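Local coordinates for Pdx2 protein (Plasmodium falciparum, PDB 2ABW) that hydrolyses glutamine to glutamate and ammonia, passing the ammonia on to its partner synthase subunit for the making of pyridoxal 5'-phosphate (vitamin B6), at residues E3-L9 and C44-P50; D66-L72 and F106-F112; A150-P156 and V194-L200. All blocks are in the same frame, centred on the assembly; numbering follows the deposited sequence.

Interaction 1 (E3-L9 and C44-P50); sequences EITIGVL and CDGLVIP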
loop_
_atom_site.group_PDB
_atom_site.type_symbol
_atom_site.label_atom_id
_atom_site.label_comp_id
_atom_site.label_asym_id
_atom_site.label_seq_id
_atom_site.Cartn_x
_atom_site.Cartn_y
_atom_site.Cartn_z
ATOM N N GLU A 3 13.380 -3.970 18.068
ATOM C CA GLU A 3 13.784 -3.339 16.815
ATOM C C GLU A 3 12.714 -3.735 15.798
ATOM O O GLU A 3 12.558 -4.937 15.545
ATOM C CB GLU A 3 15.082 -3.894 16.306
ATOM C CG GLU A 3 16.280 -3.595 17.216
ATOM C CD GLU A 3 16.887 -2.312 16.780
ATOM O OE1 GLU A 3 17.252 -2.287 15.571
ATOM O OE2 GLU A 3 16.991 -1.386 17.619
ATOM N N ILE A 4 12.091 -2.773 15.133
ATOM C CA ILE A 4 11.126 -3.040 14.062
ATOM C C ILE A 4 11.754 -2.552 12.768
ATOM O O ILE A 4 12.313 -1.445 12.705
ATOM C CB ILE A 4 9.873 -2.167 14.310
ATOM C CG1 ILE A 4 9.106 -2.713 15.524
ATOM C CG2 ILE A 4 9.033 -2.062 13.018
ATOM C CD1 ILE A 4 8.582 -4.054 15.291
ATOM N N THR A 5 11.741 -3.426 11.721
ATOM C CA THR A 5 12.239 -3.085 10.402
ATOM C C THR A 5 11.090 -3.073 9.397
ATOM O O THR A 5 10.384 -4.081 9.248
ATOM C CB THR A 5 13.296 -4.083 9.920
ATOM O OG1 THR A 5 14.376 -4.043 10.881
ATOM C CG2 THR A 5 13.806 -3.688 8.497
ATOM N N ILE A 6 10.888 -1.931 8.776
ATOM C CA ILE A 6 9.940 -1.801 7.700
ATOM C C ILE A 6 10.715 -1.601 6.412
ATOM O O ILE A 6 11.618 -0.761 6.347
ATOM C CB ILE A 6 8.898 -0.669 7.915
ATOM C CG1 ILE A 6 8.065 -1.083 9.115
ATOM C CG2 ILE A 6 8.106 -0.467 6.625
ATOM C CD1 ILE A 6 7.053 -0.018 9.577
ATOM N N GLY A 7 10.371 -2.373 5.404
ATOM C CA GLY A 7 11.028 -2.233 4.103
ATOM C C GLY A 7 10.171 -1.459 3.155
ATOM O O GLY A 7 8.895 -1.415 3.281
ATOM N N VAL A 8 10.820 -0.793 2.205
ATOM C CA VAL A 8 10.141 -0.092 1.091
ATOM C C VAL A 8 10.647 -0.662 -0.203
ATOM O O VAL A 8 11.826 -0.637 -0.490
ATOM C CB VAL A 8 10.317 1.424 1.129
ATOM C CG1 VAL A 8 9.590 2.114 -0.072
ATOM C CG2 VAL A 8 9.733 1.989 2.435
ATOM N N LEU A 9 9.761 -1.259 -0.999
ATOM C CA LEU A 9 10.164 -1.845 -2.311
ATOM C C LEU A 9 10.768 -0.701 -3.127
ATOM O O LEU A 9 10.216 0.396 -3.172
ATOM C CB LEU A 9 8.922 -2.472 -2.965
ATOM C CG LEU A 9 9.359 -3.311 -4.187
ATOM C CD1 LEU A 9 10.021 -4.640 -3.811
ATOM C CD2 LEU A 9 8.134 -3.607 -5.075
ATOM N N CYS A 44 12.493 -8.018 6.840
ATOM C CA CYS A 44 11.388 -7.046 7.037
ATOM C C CYS A 44 10.345 -7.641 7.975
ATOM O O CYS A 44 9.882 -8.727 7.730
ATOM C CB CYS A 44 10.624 -6.698 5.730
ATOM S SG CYS A 44 11.729 -5.678 4.700
ATOM N N ASP A 45 9.842 -6.828 8.943
ATOM C CA ASP A 45 8.683 -7.182 9.704
ATOM C C ASP A 45 7.389 -6.709 8.976
ATOM O O ASP A 45 6.303 -7.200 9.246
ATOM C CB ASP A 45 8.764 -6.415 11.012
ATOM C CG ASP A 45 9.907 -6.860 11.880
ATOM O OD1 ASP A 45 10.134 -8.101 11.991
ATOM O OD2 ASP A 45 10.661 -6.051 12.464
ATOM N N GLY A 46 7.516 -5.686 8.138
ATOM C CA GLY A 46 6.424 -5.213 7.264
ATOM C C GLY A 46 6.981 -4.603 6.007
ATOM O O GLY A 46 8.221 -4.269 5.959
ATOM N N LEU A 47 6.168 -4.405 4.981
ATOM C CA LEU A 47 6.693 -3.924 3.667
ATOM C C LEU A 47 5.697 -2.891 3.115
ATOM O O LEU A 47 4.465 -3.077 3.228
ATOM C CB LEU A 47 6.790 -5.109 2.695
ATOM C CG LEU A 47 7.218 -4.765 1.311
ATOM C CD1 LEU A 47 8.670 -4.397 1.325
ATOM C CD2 LEU A 47 6.909 -5.911 0.296
ATOM N N VAL A 48 6.264 -1.839 2.513
ATOM C CA VAL A 48 5.494 -0.881 1.751
ATOM C C VAL A 48 5.814 -1.070 0.278
ATOM O O VAL A 48 7.042 -1.115 -0.128
ATOM C CB VAL A 48 5.876 0.543 2.155
ATOM C CG1 VAL A 48 5.043 1.508 1.334
ATOM C CG2 VAL A 48 5.676 0.718 3.662
ATOM N N ILE A 49 4.767 -1.161 -0.573
ATOM C CA ILE A 49 4.935 -1.173 -2.022
ATOM C C ILE A 49 4.349 0.111 -2.549
ATOM O O ILE A 49 3.148 0.185 -2.591
ATOM C CB ILE A 49 4.302 -2.392 -2.643
ATOM C CG1 ILE A 49 4.955 -3.676 -2.071
ATOM C CG2 ILE A 49 4.552 -2.333 -4.207
ATOM C CD1 ILE A 49 4.634 -5.059 -2.754
ATOM N N PRO A 50 5.175 1.049 -2.982
ATOM C CA PRO A 50 4.665 2.278 -3.576
ATOM C C PRO A 50 4.702 2.195 -5.104
ATOM O O PRO A 50 4.819 1.125 -5.620
ATOM C CB PRO A 50 5.586 3.289 -2.930
ATOM C CG PRO A 50 6.973 2.592 -3.011
ATOM C CD PRO A 50 6.642 1.112 -2.780
#
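V8 and V48 stand side by side on one face of a parallel strand pair, pointing the same way, with CG2 of V8 4.1 Å from CB of V48. On the same face I6 reaches V48 at a slant, methyl to methyl, CG2 of I6 lying 4.0 Å from CG2 of V48, and CG1 of V8 rests on CG of P50. F22 and I19 of helix 16-23 cover this layer. On the other face lies L47, whose CD1 leans over the carbonyl of G7; there SG of C44 settles 3.6 Å from CA of G7, which has no side chain. In the conformer given, L9 runs alongside I49, their methyls CD2 and CG2 touching. Between the two layers of side chains the backbone bonds alternate as parallel strands require: G7 N to G46 O, V48 N to G7 O, and L9 N to V48 O at 2.9 Å.

At the N-terminal end of the pair, the side chain of D45 takes the place of a backbone acceptor. Its OD2 takes the N-H of T5 at 2.9 Å and 171°, met on the anti side and 27° out of the carboxylate plane, while T5 O accepts D45 N at 2.8 Å. CG of D45 lies anti to its own carbonyl carbon (chi1 -67°), which swings the carboxylate back along the first strand. Its other oxygen, OD1, makes a salt bridge to K217 of helix 204-219.

The pair belongs to the parallel part of the domain's mixed central sheet, and strand 46-49 leads P50 to the neighbourhood of the C87 and E198 active-site side chains. The buried carboxylate, gripped by an amide and a lysine, is probably kept ionised.

Interaction 2 (D66-L72 and F106-F112); sequences DTLYNAL and FGNKFSF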
loop_
_atom_site.group_PDB
_atom_site.type_symbol
_atom_site.label_atom_id
_atom_site.label_comp_id
_atom_site.label_asym_id
_atom_site.label_seq_id
_atom_site.Cartn_x
_atom_site.Cartn_y
_atom_site.Cartn_z
ATOM N N ASP A 66 10.337 -14.999 -11.679
ATOM C CA ASP A 66 9.415 -14.575 -10.620
ATOM C C ASP A 66 9.864 -14.908 -9.195
ATOM O O ASP A 66 9.017 -15.066 -8.286
ATOM C CB ASP A 66 8.036 -15.169 -10.904
ATOM C CG ASP A 66 7.070 -14.228 -11.595
ATOM O OD1 ASP A 66 7.420 -13.058 -11.847
ATOM O OD2 ASP A 66 5.891 -14.634 -11.917
ATOM N N THR A 67 11.144 -14.873 -8.911
ATOM C CA THR A 67 11.650 -15.228 -7.588
ATOM C C THR A 67 11.060 -14.266 -6.552
ATOM O O THR A 67 10.532 -14.686 -5.523
ATOM C CB THR A 67 13.202 -15.253 -7.528
ATOM O OG1 THR A 67 13.663 -16.418 -8.262
ATOM C CG2 THR A 67 13.700 -15.332 -6.127
ATOM N N LEU A 68 11.160 -12.982 -6.821
ATOM C CA LEU A 68 10.651 -11.978 -5.780
ATOM C C LEU A 68 9.153 -11.984 -5.747
ATOM O O LEU A 68 8.561 -11.859 -4.664
ATOM C CB LEU A 68 11.189 -10.568 -6.052
ATOM C CG LEU A 68 10.925 -9.503 -5.069
ATOM C CD1 LEU A 68 11.398 -9.857 -3.650
ATOM C CD2 LEU A 68 11.534 -8.117 -5.541
ATOM N N TYR A 69 8.465 -12.083 -6.885
ATOM C CA TYR A 69 7.006 -12.167 -6.933
ATOM C C TYR A 69 6.551 -13.308 -5.996
ATOM O O TYR A 69 5.711 -13.153 -5.120
ATOM C CB TYR A 69 6.521 -12.463 -8.324
ATOM C CG TYR A 69 5.061 -12.689 -8.391
ATOM C CD1 TYR A 69 4.134 -11.654 -8.354
ATOM C CD2 TYR A 69 4.563 -13.964 -8.434
ATOM C CE1 TYR A 69 2.755 -11.859 -8.400
ATOM C CE2 TYR A 69 3.163 -14.187 -8.390
ATOM C CZ TYR A 69 2.276 -13.168 -8.434
ATOM O OH TYR A 69 0.900 -13.389 -8.400
ATOM N N ASN A 70 7.136 -14.485 -6.197
ATOM C CA ASN A 70 6.682 -15.678 -5.384
ATOM C C ASN A 70 6.993 -15.425 -3.906
ATOM O O ASN A 70 6.166 -15.765 -3.051
ATOM C CB ASN A 70 7.367 -16.882 -5.837
ATOM C CG ASN A 70 6.951 -17.311 -7.258
ATOM O OD1 ASN A 70 5.850 -17.091 -7.615
ATOM N ND2 ASN A 70 7.814 -17.989 -7.967
ATOM N N ALA A 71 8.114 -14.773 -3.590
ATOM C CA ALA A 71 8.427 -14.486 -2.188
ATOM C C ALA A 71 7.443 -13.478 -1.591
ATOM O O ALA A 71 7.050 -13.573 -0.416
ATOM C CB ALA A 71 9.904 -14.023 -2.031
ATOM N N LEU A 72 7.057 -12.487 -2.383
ATOM C CA LEU A 72 6.039 -11.481 -1.948
ATOM C C LEU A 72 4.683 -12.149 -1.681
ATOM O O LEU A 72 4.060 -11.885 -0.702
ATOM C CB LEU A 72 5.979 -10.320 -2.944
ATOM C CG LEU A 72 7.219 -9.457 -2.972
ATOM C CD1 LEU A 72 7.210 -8.504 -4.170
ATOM C CD2 LEU A 72 7.271 -8.620 -1.702
ATOM N N PHE A 106 2.630 -11.800 -17.503
ATOM C CA PHE A 106 2.284 -12.602 -16.289
ATOM C C PHE A 106 0.810 -13.040 -16.042
ATOM O O PHE A 106 0.580 -13.853 -15.155
ATOM C CB PHE A 106 2.742 -11.878 -15.032
ATOM C CG PHE A 106 3.885 -10.944 -15.244
ATOM C CD1 PHE A 106 5.163 -11.429 -15.272
ATOM C CD2 PHE A 106 3.676 -9.596 -15.376
ATOM C CE1 PHE A 106 6.232 -10.563 -15.420
ATOM C CE2 PHE A 106 4.728 -8.734 -15.544
ATOM C CZ PHE A 106 5.988 -9.223 -15.552
ATOM N N GLY A 107 -0.162 -12.499 -16.777
ATOM C CA GLY A 107 -1.521 -13.064 -16.823
ATOM C C GLY A 107 -2.187 -12.968 -15.466
ATOM O O GLY A 107 -2.284 -11.878 -14.893
ATOM N N ASN A 108 -2.668 -14.112 -14.944
ATOM C CA ASN A 108 -3.302 -14.069 -13.675
ATOM C C ASN A 108 -2.263 -14.052 -12.573
ATOM O O ASN A 108 -2.643 -14.062 -11.401
ATOM C CB ASN A 108 -4.390 -15.162 -13.490
ATOM C CG ASN A 108 -3.855 -16.551 -13.463
ATOM O OD1 ASN A 108 -4.619 -17.536 -13.602
ATOM N ND2 ASN A 108 -2.583 -16.679 -13.300
ATOM N N LYS A 109 -0.981 -13.910 -12.939
ATOM C CA LYS A 109 0.036 -13.680 -11.925
ATOM C C LYS A 109 0.400 -12.192 -11.856
ATOM O O LYS A 109 1.415 -11.881 -11.302
ATOM C CB LYS A 109 1.275 -14.567 -12.152
ATOM C CG LYS A 109 1.100 -16.121 -11.867
ATOM C CD LYS A 109 2.431 -16.968 -11.803
ATOM C CE LYS A 109 3.471 -16.590 -10.655
ATOM N NZ LYS A 109 5.029 -17.004 -10.794
ATOM N N PHE A 110 -0.416 -11.309 -12.389
ATOM C CA PHE A 110 -0.151 -9.880 -12.283
ATOM C C PHE A 110 -0.173 -9.335 -10.838
ATOM O O PHE A 110 0.793 -8.722 -10.397
ATOM C CB PHE A 110 -1.143 -9.056 -13.081
ATOM C CG PHE A 110 -0.850 -7.579 -13.089
ATOM C CD1 PHE A 110 0.168 -7.080 -13.906
ATOM C CD2 PHE A 110 -1.663 -6.663 -12.409
ATOM C CE1 PHE A 110 0.412 -5.700 -13.954
ATOM C CE2 PHE A 110 -1.423 -5.280 -12.470
ATOM C CZ PHE A 110 -0.403 -4.818 -13.227
ATOM N N SER A 111 -1.307 -9.474 -10.152
ATOM C CA SER A 111 -1.428 -9.035 -8.792
ATOM C C SER A 111 -0.757 -10.011 -7.795
ATOM O O SER A 111 -0.703 -11.240 -8.015
ATOM C CB SER A 111 -2.883 -8.934 -8.393
ATOM O OG SER A 111 -3.068 -8.427 -7.085
ATOM N N PHE A 112 -0.277 -9.404 -6.711
ATOM C CA PHE A 112 0.165 -10.178 -5.491
ATOM C C PHE A 112 -1.029 -10.642 -4.728
ATOM O O PHE A 112 -0.906 -11.590 -3.910
ATOM C CB PHE A 112 1.077 -9.390 -4.556
ATOM C CG PHE A 112 2.232 -8.721 -5.182
ATOM C CD1 PHE A 112 3.254 -9.420 -5.778
ATOM C CD2 PHE A 112 2.375 -7.346 -5.085
ATOM C CE1 PHE A 112 4.346 -8.812 -6.354
ATOM C CE2 PHE A 112 3.417 -6.741 -5.632
ATOM C CZ PHE A 112 4.441 -7.448 -6.309
#
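D66 meets K109 head-on: the two side chains come from opposite directions, and OD2 of D66 receives NZ of K109 in a 2.8 Å salt bridge through its anti lone pair. The other oxygen, OD1, is taken by R58, so the carboxylate stands between two cations.

Three residues on along helix 63-77, Y69 fills the middle. With CG anti to its backbone N (chi1 174°), the ring extends so that its hydroxyl reaches the loop, where OH donates to S111 O at 2.7 Å, the acceptor lying at the ring edge near its plane. CE of K109 passes 3.3 Å from CE2 of Y69. R58 makes a cation-pi contact with the same ring. CD1 of Y69 also lies 3.5 Å from CE1 of F112; these two rings meet rim to rim, planes at 30°, neither over the other's face.

N70 adds a weak bond, its OD1 3.3 Å from NZ of K109, which is steered there by a bend at chi3 (62°). L72 ends the row by laying CD1 3.6 Å from CE1 of F112; L72 and F112 also touch L47 and I49 of strand 46-49.

The contact thus holds the loop between strands 94-98 and 115-120 against the helix, with F110 of that loop beside S54, a glutamine-binding residue. Two cations around D66 should stabilise its negative charge, and the phenol bond ties the end of the Y69 side chain to the loop backbone.

Interaction 3 (A150-P156 and V194-L200); sequences AACIRAP and VFHPELL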
loop_
_atom_site.group_PDB
_atom_site.type_symbol
_atom_site.label_atom_id
_atom_site.label_comp_id
_atom_site.label_asym_id
_atom_site.label_seq_id
_atom_site.Cartn_x
_atom_site.Cartn_y
_atom_site.Cartn_z
ATOM N N ALA A 150 -5.590 13.973 2.007
ATOM C CA ALA A 150 -4.907 13.074 1.118
ATOM C C ALA A 150 -4.687 13.738 -0.214
ATOM O O ALA A 150 -5.547 14.445 -0.742
ATOM C CB ALA A 150 -5.798 11.851 0.865
ATOM N N ALA A 151 -3.530 13.444 -0.820
ATOM C CA ALA A 151 -3.221 13.938 -2.158
ATOM C C ALA A 151 -3.432 12.855 -3.204
ATOM O O ALA A 151 -2.709 11.839 -3.242
ATOM C CB ALA A 151 -1.763 14.433 -2.155
ATOM N N CYS A 152 -4.468 13.055 -4.038
ATOM C CA CYS A 152 -4.783 12.094 -5.059
ATOM C C CYS A 152 -4.255 12.579 -6.378
ATOM O O CYS A 152 -4.704 13.589 -6.825
ATOM C CB CYS A 152 -6.294 11.988 -5.206
ATOM S SG CYS A 152 -7.022 11.097 -3.811
ATOM N N ILE A 153 -3.280 11.885 -6.924
ATOM C CA ILE A 153 -2.712 12.240 -8.232
ATOM C C ILE A 153 -2.824 11.059 -9.187
ATOM O O ILE A 153 -2.134 10.064 -9.036
ATOM C CB ILE A 153 -1.264 12.707 -8.078
ATOM C CG1 ILE A 153 -1.194 13.907 -7.119
ATOM C CG2 ILE A 153 -0.722 13.221 -9.443
ATOM C CD1 ILE A 153 0.185 14.386 -7.014
ATOM N N ARG A 154 -3.745 11.199 -10.134
ATOM C CA ARG A 154 -4.090 10.132 -11.058
ATOM C C ARG A 154 -4.360 8.854 -10.259
ATOM O O ARG A 154 -3.845 7.785 -10.543
ATOM C CB ARG A 154 -2.975 9.993 -12.113
ATOM C CG ARG A 154 -1.808 9.040 -11.787
ATOM C CD ARG A 154 -0.559 9.342 -12.697
ATOM N NE ARG A 154 0.649 8.670 -12.171
ATOM C CZ ARG A 154 1.776 8.487 -12.859
ATOM N NH1 ARG A 154 1.880 8.945 -14.115
ATOM N NH2 ARG A 154 2.809 7.850 -12.294
ATOM N N ALA A 155 -5.164 9.012 -9.202
ATOM C CA ALA A 155 -5.358 7.934 -8.250
ATOM C C ALA A 155 -6.140 6.796 -8.875
ATOM O O ALA A 155 -7.074 7.071 -9.651
ATOM C CB ALA A 155 -6.156 8.429 -7.049
ATOM N N PRO A 156 -5.797 5.556 -8.536
ATOM C CA PRO A 156 -6.621 4.447 -9.002
ATOM C C PRO A 156 -7.969 4.541 -8.283
ATOM O O PRO A 156 -8.063 5.198 -7.222
ATOM C CB PRO A 156 -5.841 3.213 -8.577
ATOM C CG PRO A 156 -5.040 3.643 -7.466
ATOM C CD PRO A 156 -4.660 5.045 -7.772
ATOM N N VAL A 194 -5.166 4.750 -2.147
ATOM C CA VAL A 194 -5.100 5.187 -3.548
ATOM C C VAL A 194 -4.299 6.470 -3.738
ATOM O O VAL A 194 -4.029 6.907 -4.882
ATOM C CB VAL A 194 -6.503 5.351 -4.141
ATOM C CG1 VAL A 194 -7.375 4.084 -3.936
ATOM C CG2 VAL A 194 -7.218 6.574 -3.476
ATOM N N PHE A 195 -4.024 7.151 -2.661
ATOM C CA PHE A 195 -3.367 8.488 -2.619
ATOM C C PHE A 195 -1.863 8.338 -2.384
ATOM O O PHE A 195 -1.351 7.228 -2.218
ATOM C CB PHE A 195 -4.033 9.379 -1.567
ATOM C CG PHE A 195 -4.173 8.751 -0.191
ATOM C CD1 PHE A 195 -3.169 8.874 0.747
ATOM C CD2 PHE A 195 -5.325 8.078 0.152
ATOM C CE1 PHE A 195 -3.297 8.327 2.003
ATOM C CE2 PHE A 195 -5.459 7.532 1.403
ATOM C CZ PHE A 195 -4.456 7.648 2.343
ATOM N N HIS A 196 -1.187 9.464 -2.401
ATOM C CA HIS A 196 0.257 9.572 -2.175
ATOM C C HIS A 196 0.534 10.076 -0.783
ATOM O O HIS A 196 0.626 11.272 -0.550
ATOM C CB HIS A 196 0.855 10.551 -3.195
ATOM C CG HIS A 196 1.097 9.925 -4.506
ATOM N ND1 HIS A 196 2.311 9.370 -4.834
ATOM C CD2 HIS A 196 0.280 9.723 -5.563
ATOM C CE1 HIS A 196 2.240 8.891 -6.068
ATOM N NE2 HIS A 196 1.005 9.060 -6.522
ATOM N N PRO A 197 0.691 9.142 0.188
ATOM C CA PRO A 197 0.847 9.574 1.594
ATOM C C PRO A 197 2.146 10.272 1.838
ATOM O O PRO A 197 2.321 10.971 2.846
ATOM C CB PRO A 197 0.884 8.214 2.319
ATOM C CG PRO A 197 1.408 7.233 1.330
ATOM C CD PRO A 197 0.888 7.705 0.007
ATOM N N GLU A 198 3.077 10.169 0.892
ATOM C CA GLU A 198 4.377 10.801 1.025
ATOM C C GLU A 198 4.422 12.224 0.558
ATOM O O GLU A 198 5.452 12.912 0.794
ATOM C CB GLU A 198 5.414 9.939 0.318
ATOM C CG GLU A 198 5.509 10.123 -1.160
ATOM C CD GLU A 198 4.333 9.604 -2.039
ATOM O OE1 GLU A 198 3.281 9.138 -1.539
ATOM O OE2 GLU A 198 4.536 9.754 -3.289
ATOM N N LEU A 199 3.343 12.689 -0.058
ATOM C CA LEU A 199 3.324 14.035 -0.737
ATOM C C LEU A 199 2.595 15.116 0.115
ATOM O O LEU A 199 2.528 16.254 -0.297
ATOM C CB LEU A 199 2.712 13.922 -2.081
ATOM C CG LEU A 199 3.420 13.163 -3.197
ATOM C CD1 LEU A 199 2.655 13.338 -4.532
ATOM C CD2 LEU A 199 4.785 13.731 -3.176
ATOM N N LEU A 200 2.110 14.765 1.294
ATOM C CA LEU A 200 1.577 15.742 2.269
ATOM C C LEU A 200 2.424 15.709 3.513
ATOM O O LEU A 200 3.065 14.716 3.839
ATOM C CB LEU A 200 0.118 15.480 2.595
ATOM C CG LEU A 200 -0.809 15.594 1.424
ATOM C CD1 LEU A 200 -2.253 15.216 1.957
ATOM C CD2 LEU A 200 -0.838 17.010 0.797
HETATM O O HOH W 1 -1.737 12.004 0.651
HETATM O O HOH W 2 -2.922 9.060 -6.141
#
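H196 and A151 are joined by the one direct hydrogen bond of this contact, which sets the His-Glu part of the class I glutamine amidotransferase triad beside the edge strand 149-153. H196 N donates to A151 O at 2.9 Å and 170°, arriving nearly end-on to the carbonyl.

Two waters extend the polar seam. Water 1 accepts from A151 N and donates to H196 O; water 2 accepts from I153 N and donates to V194 O. The direct bond and the two waters link V194-H196 to A151-I153 over a short length.

Apolar contacts lie around this seam. A150 CB sits over one face of the F195 ring, 3.6 Å above its plane and offset toward the rim, a CH-pi contact; F205 packs edge-to-face with the same ring. CG of F195 takes the cramped place between its backbone N and carbonyl carbon (chi1 51°), with CB 3.3 Å from A151 O. Further along, CD1 of L200 lies 3.5 Å from A150 CA, and I153 and L199 cross at about a right angle, meeting through their CD1 methyls. At the far end P156 and V194 slide past each other, while CB of A155 abuts V194 O.

The H196 side chain is about 4 Å from that of the nucleophile C87, and I153 and R154 belong to the glutamine-binding site, so the contact brings substrate-binding and charge-relay residues together. H196 is held in turn by E198: ND1 of H196 donates to the syn lone pair of E198 OE2 at 2.7 Å, with the oxygen only 8° out of the imidazole plane.

From the N terminus, interaction 1 closes first: strand 4-9 leaves through helix 16-23, edge strand 30-35 and helix 38-42, then returns as strand 46-49 at its side. Interaction 2 follows, joining helix 63-77 to the loop after strand 94-98. Interaction 3 comes last, linking edge strand 149-153 to the loop after strand 190-193. The three follow in series, neither nested nor crossed. Interactions 1 and 2 touch, L47 against L72 and I49 against F112, so the helix and loop pack on the parallel part of the sheet. Interaction 3 reaches the same sheet as interaction 1, their nearest atoms about 6 Å apart, and lies across the chain's centre from interaction 2.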